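Local structure of uncharacterized protein (5VYQ) at residues Glu172-Asp175 against Ala176-Gly180; Gly214-Leu217 against Asn218-Ala222. The protein probably transfers a formyl group from a folate cofactor to the 4-amino group of the nucleotide sugar dTDP-4-amino-4,6-dideoxyglucose. One frame throughout, in Å; residues are numbered along the deposited sequence.

Contact 1: Glu172-Asp175 against Ala176-Gly180; sequences EHFD and AIRDG
Phe174 and Arg178 meet one turn apart in the last stretch of helix 155-179, where the helix ends and Gly180, with positive phi, leaves it. The packed part is built round the Phe174 ring, whose CG stands anti to the backbone N (chi1 176°). That torsion swings the ring forward toward Arg178, and Arg178 CB sits over one of its faces, offset toward the rim, while CE2 comes to 4.2 Å from Arg178 CD. The ring also touches Leu40 and Arg43 of helix 31-43, so the ring lies between its own helix and helix 31-43. Further round the helix Ile177 CD1 lies 3.9 Å from His173 CB, and the backbone bond Arg178 N to Phe174 O measures 2.8 Å.

The polar, hydrated side belongs to Asp175, Arg178 and Asp179, which form a salt-bridge network. Arg178, bent at chi3 (61°), turns its guanidinium back across Asp175, so that Asp175 CB lies over one face. The carboxylate of Asp175 runs alongside, nearly parallel to it, planes 19° apart; Asp175 OD1 to Arg178 NH1, 3.4 Å, is therefore a meeting of charges with no N-H aimed at the oxygen. The stronger partner of Asp175 OD1 is Arg43, which ties the helix end to helix 31-43. Two waters bridge Asp175 and Arg178, each with one firm and one weak bond. Asp179, by contrast, is gripped side-on in the guanidinium plane: Arg178 NE reaches Asp179 OD1 at 2.9 Å from above the carboxylate plane, and Arg178 NH2 reaches Asp179 OD2, also at 2.9 Å, on its syn side.

Contact 2: Gly214-Leu217 against Asn218-Ala222; sequences GHFL and NRLRA. With EDO (1,2-ethanediol), chain E.
Asn218 opens the second half of this helical stretch by bonding its backbone N to Gly214 O, and its side chain packs back over the same carbonyl, CG 3.3 Å from Gly214 O. Its OD1 takes two N-H groups from Arg221 and a third hydrogen bond, 2.9 Å, from O2 of an ethanediol that probably came from the crystallisation liquor.

Arg219 touches the first half through its CB, 3.4 Å from Phe216 O, and the bend at chi2 (69°) carries the guanidinium away from the first half, where NE bonds to Leu202 O.

Leu220 makes the main apolar contact. CG stands over the face of the Phe216 ring, 4.0 Å from its centroid, a CH-pi contact, and CD1 comes to 3.4 Å from CE2. All this takes place in helix 213-222 of the C-terminal dimerization domain: the Phe216 ring also meets Phe213 of the second subunit, while Leu220 packs on Val243 and Val245 of strand 240-249.

Arg221 sets CG between its backbone N and carbonyl carbon (chi1 74°), with CG 3.3 Å from Leu217 O, the carbonyl that also accepts its backbone N. The extended chain then runs back to Asn218, where Arg221 NE (2.8 Å) and NH2 (3.0 Å) grip its OD1 from the same face of the amide, with that oxygen exactly in the guanidinium plane. Ethanediol O1 lies over one guanidinium face, and NH1 is bonded to the carbonyls of Glu150 and Asp153.

Contacts 1 and 2 lie on opposite sides of the chain's centre, their own centres about 38 Å apart, and share no helix. Both are partly buried, and in each a phenylalanine packs on the residue four places on. What covers that pair differs: helix 31-43 of the same chain in contact 1, a second subunit and strand 240-249 in contact 2. The arginines differ as well. At 172-180 the partners are carboxylates and waters, and the chemistry is ionic, at a partly exposed helix end. At 214-222 the buried Arg221 is held by neutral oxygens, one amide and two main-chain carbonyls, within the dimerization domain.

Contact 1: Glu172-Asp175 against Ala176-Gly180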
loop_
_atom_site.group_PDB
_atom_site.type_symbol
_atom_site.label_atom_id
_atom_site.label_comp_id
_atom_site.label_asym_id
_atom_site.label_seq_id
_atom_site.Cartn_x
_atom_site.Cartn_y
_atom_site.Cartn_z
ATOM N N GLU A 172 -7.525 34.473 -7.138
ATOM C CA GLU A 172 -8.519 35.036 -8.031
ATOM C C GLU A 172 -9.505 35.975 -7.366
ATOM O O GLU A 172 -9.812 37.038 -7.932
ATOM C CB GLU A 172 -9.351 33.918 -8.637
ATOM C CG GLU A 172 -8.631 33.074 -9.667
ATOM C CD GLU A 172 -9.375 31.820 -10.100
ATOM O OE1 GLU A 172 -8.682 30.837 -10.514
ATOM O OE2 GLU A 172 -10.620 31.859 -10.071
ATOM N N HIS A 173 -10.041 35.566 -6.203
ATOM C CA HIS A 173 -11.126 36.270 -5.586
ATOM C C HIS A 173 -10.762 37.237 -4.454
ATOM O O HIS A 173 -11.658 37.785 -3.835
ATOM C CB HIS A 173 -12.216 35.299 -5.125
ATOM C CG HIS A 173 -12.841 34.574 -6.261
ATOM N ND1 HIS A 173 -13.830 35.142 -7.039
ATOM C CD2 HIS A 173 -12.581 33.361 -6.797
ATOM C CE1 HIS A 173 -14.187 34.282 -7.968
ATOM N NE2 HIS A 173 -13.438 33.200 -7.854
ATOM N N PHE A 174 -9.480 37.405 -4.168
ATOM C CA PHE A 174 -9.057 38.142 -2.982
ATOM C C PHE A 174 -9.641 39.554 -2.969
ATOM O O PHE A 174 -10.174 40.007 -1.958
ATOM C CB PHE A 174 -7.555 38.252 -2.899
ATOM C CG PHE A 174 -7.122 39.087 -1.722
ATOM C CD1 PHE A 174 -7.330 38.622 -0.439
ATOM C CD2 PHE A 174 -6.650 40.379 -1.894
ATOM C CE1 PHE A 174 -6.978 39.389 0.666
ATOM C CE2 PHE A 174 -6.307 41.158 -0.800
ATOM C CZ PHE A 174 -6.443 40.662 0.486
ATOM N N ASP A 175 -9.557 40.267 -4.100
ATOM C CA ASP A 175 -10.079 41.638 -4.051
ATOM C C ASP A 175 -11.544 41.667 -3.615
ATOM O O ASP A 175 -11.932 42.532 -2.813
ATOM C CB ASP A 175 -9.946 42.373 -5.395
ATOM C CG ASP A 175 -8.519 42.618 -5.818
ATOM O OD1 ASP A 175 -7.570 42.321 -5.064
ATOM O OD2 ASP A 175 -8.357 43.139 -6.953
ATOM N N ALA A 176 -12.377 40.791 -4.182
ATOM C CA ALA A 176 -13.813 40.784 -3.851
ATOM C C ALA A 176 -14.030 40.433 -2.381
ATOM O O ALA A 176 -14.923 40.959 -1.705
ATOM C CB ALA A 176 -14.591 39.835 -4.743
ATOM N N ILE A 177 -13.213 39.500 -1.901
ATOM C CA ILE A 177 -13.289 39.075 -0.526
ATOM C C ILE A 177 -12.949 40.220 0.400
ATOM O O ILE A 177 -13.673 40.531 1.357
ATOM C CB ILE A 177 -12.377 37.876 -0.264
ATOM C CG1 ILE A 177 -12.897 36.638 -0.990
ATOM C CG2 ILE A 177 -12.296 37.530 1.245
ATOM C CD1 ILE A 177 -11.850 35.561 -1.223
ATOM N N ARG A 178 -11.839 40.861 0.088
ATOM C CA ARG A 178 -11.397 42.053 0.794
ATOM C C ARG A 178 -12.483 43.117 0.894
ATOM O O ARG A 178 -12.813 43.621 1.981
ATOM C CB ARG A 178 -10.116 42.586 0.133
ATOM C CG ARG A 178 -9.555 43.856 0.771
ATOM C CD ARG A 178 -8.583 44.579 -0.159
ATOM N NE ARG A 178 -9.272 44.982 -1.402
ATOM C CZ ARG A 178 -8.709 45.106 -2.602
ATOM N NH1 ARG A 178 -7.419 44.867 -2.777
ATOM N NH2 ARG A 178 -9.452 45.457 -3.640
ATOM N N ASP A 179 -13.088 43.413 -0.247
ATOM C CA ASP A 179 -13.975 44.550 -0.358
ATOM C C ASP A 179 -15.405 44.202 -0.014
ATOM O O ASP A 179 -16.235 45.085 0.123
ATOM C CB ASP A 179 -13.972 45.051 -1.784
ATOM C CG ASP A 179 -12.654 45.699 -2.192
ATOM O OD1 ASP A 179 -11.876 46.169 -1.340
ATOM O OD2 ASP A 179 -12.377 45.705 -3.405
ATOM N N GLY A 180 -15.729 42.931 0.096
ATOM C CA GLY A 180 -17.120 42.541 0.324
ATOM C C GLY A 180 -18.011 42.896 -0.857
ATOM O O GLY A 180 -19.210 43.104 -0.679
HETATM O O HOH W 1 -7.709 46.238 -5.812
HETATM O O HOH W 2 -5.251 43.376 -4.806
#

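Contact 2: Gly214-Leu217 against Asn218-Ala222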
loop_
_atom_site.group_PDB
_atom_site.type_symbol
_atom_site.label_atom_id
_atom_site.label_comp_id
_atom_site.label_asym_id
_atom_site.label_seq_id
_atom_site.Cartn_x
_atom_site.Cartn_y
_atom_site.Cartn_z
ATOM N N GLY A 214 -14.266 -3.116 -5.403
ATOM C CA GLY A 214 -14.281 -1.655 -5.652
ATOM C C GLY A 214 -14.521 -0.844 -4.396
ATOM O O GLY A 214 -13.794 0.140 -4.091
ATOM N N HIS A 215 -15.517 -1.271 -3.633
ATOM C CA HIS A 215 -15.905 -0.592 -2.413
ATOM C C HIS A 215 -14.742 -0.667 -1.442
ATOM O O HIS A 215 -14.426 0.308 -0.778
ATOM C CB HIS A 215 -17.149 -1.304 -1.864
ATOM C CG HIS A 215 -17.532 -0.882 -0.493
ATOM N ND1 HIS A 215 -18.361 0.190 -0.268
ATOM C CD2 HIS A 215 -17.216 -1.395 0.722
ATOM C CE1 HIS A 215 -18.529 0.338 1.036
ATOM N NE2 HIS A 215 -17.852 -0.615 1.655
ATOM N N PHE A 216 -14.156 -1.848 -1.304
ATOM C CA PHE A 216 -13.011 -1.952 -0.416
ATOM C C PHE A 216 -11.820 -1.067 -0.813
ATOM O O PHE A 216 -11.154 -0.454 0.033
ATOM C CB PHE A 216 -12.591 -3.409 -0.298
ATOM C CG PHE A 216 -11.508 -3.615 0.675
ATOM C CD1 PHE A 216 -11.740 -3.343 2.035
ATOM C CD2 PHE A 216 -10.259 -4.055 0.260
ATOM C CE1 PHE A 216 -10.761 -3.505 3.000
ATOM C CE2 PHE A 216 -9.269 -4.235 1.215
ATOM C CZ PHE A 216 -9.528 -3.943 2.565
ATOM N N LEU A 217 -11.503 -1.052 -2.101
ATOM C CA LEU A 217 -10.397 -0.250 -2.579
ATOM C C LEU A 217 -10.707 1.230 -2.325
ATOM O O LEU A 217 -9.800 1.998 -1.981
ATOM C CB LEU A 217 -10.152 -0.498 -4.066
ATOM C CG LEU A 217 -9.381 -1.773 -4.453
ATOM C CD1 LEU A 217 -9.604 -2.132 -5.927
ATOM C CD2 LEU A 217 -7.898 -1.628 -4.138
ATOM N N ASN A 218 -11.970 1.644 -2.481
ATOM C CA ASN A 218 -12.344 3.029 -2.155
ATOM C C ASN A 218 -12.122 3.344 -0.680
ATOM O O ASN A 218 -11.500 4.365 -0.339
ATOM C CB ASN A 218 -13.779 3.326 -2.542
ATOM C CG ASN A 218 -13.960 3.471 -4.036
ATOM O OD1 ASN A 218 -13.004 3.576 -4.804
ATOM N ND2 ASN A 218 -15.206 3.443 -4.450
ATOM N N ARG A 219 -12.482 2.408 0.198
ATOM C CA ARG A 219 -12.153 2.612 1.611
ATOM C C ARG A 219 -10.678 2.783 1.890
ATOM O O ARG A 219 -10.283 3.684 2.649
ATOM C CB ARG A 219 -12.728 1.451 2.425
ATOM C CG ARG A 219 -12.544 1.468 3.935
ATOM C CD ARG A 219 -13.348 2.569 4.616
ATOM N NE ARG A 219 -13.524 2.206 6.016
ATOM C CZ ARG A 219 -14.344 1.265 6.469
ATOM N NH1 ARG A 219 -14.317 0.965 7.767
ATOM N NH2 ARG A 219 -15.208 0.658 5.655
ATOM N N LEU A 220 -9.857 1.882 1.367
ATOM C CA LEU A 220 -8.442 1.928 1.628
ATOM C C LEU A 220 -7.782 3.172 1.053
ATOM O O LEU A 220 -6.952 3.791 1.693
ATOM C CB LEU A 220 -7.713 0.735 1.058
ATOM C CG LEU A 220 -8.037 -0.606 1.662
ATOM C CD1 LEU A 220 -7.116 -1.612 0.985
ATOM C CD2 LEU A 220 -7.814 -0.562 3.161
ATOM N N ARG A 221 -8.155 3.548 -0.172
ATOM C CA ARG A 221 -7.486 4.710 -0.760
ATOM C C ARG A 221 -7.983 6.004 -0.067
ATOM O O ARG A 221 -7.262 6.998 0.026
ATOM C CB ARG A 221 -7.725 4.722 -2.288
ATOM C CG ARG A 221 -9.087 5.125 -2.798
ATOM C CD ARG A 221 -9.264 4.672 -4.241
ATOM N NE ARG A 221 -10.558 4.999 -4.844
ATOM C CZ ARG A 221 -10.802 6.012 -5.665
ATOM N NH1 ARG A 221 -9.886 6.906 -5.973
ATOM N NH2 ARG A 221 -11.995 6.083 -6.214
ATOM N N ALA A 222 -9.252 6.017 0.345
ATOM C CA ALA A 222 -9.753 7.139 1.124
ATOM C C ALA A 222 -8.946 7.378 2.407
ATOM O O ALA A 222 -8.813 8.535 2.855
ATOM C CB ALA A 222 -11.228 6.973 1.431
HETATM C C1 EDO E . -10.711 2.165 -7.090
HETATM O O1 EDO E . -10.843 3.278 -7.978
HETATM C C2 EDO E . -11.873 1.238 -7.420
HETATM O O2 EDO E . -13.133 1.829 -7.134
#